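Local coordinates for protein ribonuclease mar1, putative (Trypanosoma cruzi, PDB 1YZV) that belongs to the isochorismatase superfamily and is probably a hydrolase, although its substrate and its putative ribonuclease activity remain unestablished, at residues A[95-98]-A[99-103]. Numbering follows the deposited sequence.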
loop_
_atom_site.group_PDB
_atom_site.type_symbol
_atom_site.label_atom_id
_atom_site.label_comp_id
_atom_site.label_asym_id
_atom_site.label_seq_id
_atom_site.Cartn_x
_atom_site.Cartn_y
_atom_site.Cartn_z
ATOM N N ALA A 95 11.350 -22.073 -4.516
ATOM C CA ALA A 95 10.961 -21.582 -5.876
ATOM C C ALA A 95 10.710 -22.728 -6.877
ATOM O O ALA A 95 11.407 -23.745 -6.875
ATOM C CB ALA A 95 11.986 -20.625 -6.406
ATOM N N MET A 96 9.750 -22.520 -7.790
ATOM C CA MET A 96 9.318 -23.546 -8.721
ATOM C C MET A 96 10.277 -23.696 -9.900
ATOM O O MET A 96 10.148 -24.675 -10.641
ATOM C CB MET A 96 7.917 -23.255 -9.263
ATOM C CG MET A 96 6.831 -23.296 -8.217
ATOM S SD MET A 96 5.249 -22.810 -8.940
ATOM C CE MET A 96 4.962 -24.098 -10.141
ATOM N N LEU A 97 11.319 -22.863 -9.980
ATOM C CA LEU A 97 12.118 -22.756 -11.211
ATOM C C LEU A 97 13.272 -23.726 -11.221
ATOM O O LEU A 97 14.453 -23.352 -11.361
ATOM C CB LEU A 97 12.594 -21.312 -11.450
ATOM C CG LEU A 97 11.478 -20.364 -11.870
ATOM C CD1 LEU A 97 12.087 -18.987 -11.983
ATOM C CD2 LEU A 97 10.910 -20.773 -13.221
ATOM N N VAL A 98 12.916 -24.978 -11.021
ATOM C CA VAL A 98 13.884 -26.046 -10.953
ATOM C C VAL A 98 14.268 -26.439 -12.383
ATOM O O VAL A 98 13.564 -26.094 -13.335
ATOM C CB VAL A 98 13.335 -27.220 -10.122
ATOM C CG1 VAL A 98 13.112 -26.767 -8.658
ATOM C CG2 VAL A 98 12.023 -27.753 -10.685
ATOM N N PRO A 99 15.416 -27.110 -12.544
ATOM C CA PRO A 99 15.899 -27.437 -13.908
ATOM C C PRO A 99 14.890 -28.116 -14.854
ATOM O O PRO A 99 14.887 -27.815 -16.022
ATOM C CB PRO A 99 17.109 -28.338 -13.648
ATOM C CG PRO A 99 17.603 -27.955 -12.267
ATOM C CD PRO A 99 16.383 -27.506 -11.487
ATOM N N GLN A 100 13.989 -28.940 -14.355
ATOM C CA GLN A 100 12.960 -29.540 -15.213
ATOM C C GLN A 100 11.861 -28.571 -15.703
ATOM O O GLN A 100 11.109 -28.871 -16.658
ATOM C CB GLN A 100 12.283 -30.685 -14.471
ATOM C CG GLN A 100 13.060 -32.008 -14.513
ATOM C CD GLN A 100 12.242 -33.165 -13.946
ATOM O OE1 GLN A 100 11.954 -33.210 -12.735
ATOM N NE2 GLN A 100 11.789 -34.063 -14.832
ATOM N N VAL A 101 11.648 -27.513 -14.928
ATOM C CA VAL A 101 10.674 -26.475 -15.280
ATOM C C VAL A 101 11.207 -25.447 -16.279
ATOM O O VAL A 101 10.479 -24.993 -17.161
ATOM C CB VAL A 101 10.193 -25.764 -13.989
ATOM C CG1 VAL A 101 9.373 -24.492 -14.299
ATOM C CG2 VAL A 101 9.403 -26.755 -13.159
ATOM N N MET A 102 12.515 -25.207 -16.240
ATOM C CA MET A 102 13.134 -24.163 -17.036
ATOM C C MET A 102 12.919 -24.269 -18.551
ATOM O O MET A 102 12.638 -23.254 -19.170
ATOM C CB MET A 102 14.633 -24.052 -16.686
ATOM C CG MET A 102 14.875 -23.465 -15.316
ATOM S SD MET A 102 14.526 -21.688 -15.242
ATOM C CE MET A 102 15.977 -20.955 -16.005
ATOM N N PRO A 103 12.996 -25.480 -19.149
ATOM C CA PRO A 103 12.710 -25.611 -20.590
ATOM C C PRO A 103 11.243 -25.334 -20.995
ATOM O O PRO A 103 10.899 -25.341 -22.200
ATOM C CB PRO A 103 13.046 -27.075 -20.895
ATOM C CG PRO A 103 13.741 -27.617 -19.659
ATOM C CD PRO A 103 13.291 -26.779 -18.521
#
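V98 and V101 meet through their CG2 methyls, 3.7 Å apart, at a type I beta turn, V98-V101, that directly follows an inverse gamma turn centred on L97 in the isochorismatase fold. Their side chains approach at a slant, and the branch of V98 that touches is the one lying between its backbone N and carbonyl carbon. The stretch illustrates how one carbonyl can take two donors where a loop runs toward the short helix 102-105: V98 O is gripped twice, by V101 N at 2.9 Å and by M102 N at 3.2 Å. P99, lacking an N-H, and Q100 occupy the corners of the turn that V98 opens. The gamma turn is closed by V98 N bonding to M96 O. V101 turns inward: CG1 lies anti to the backbone N (chi1 169°) and comes within 4.2 Å of L97 CD2, the two side chains crossing at about a right angle. L97 CD2 also meets the sulfur of M102, whose CG lies 3.5 Å from V98 O. F24 of strand 20-26 touches both L97 and V101, while L97 also packs on A130 and L131, so L97 touches both the sheet and helix 120-133. On its other branch, V101 CG2 rests 3.3 Å from M96 O.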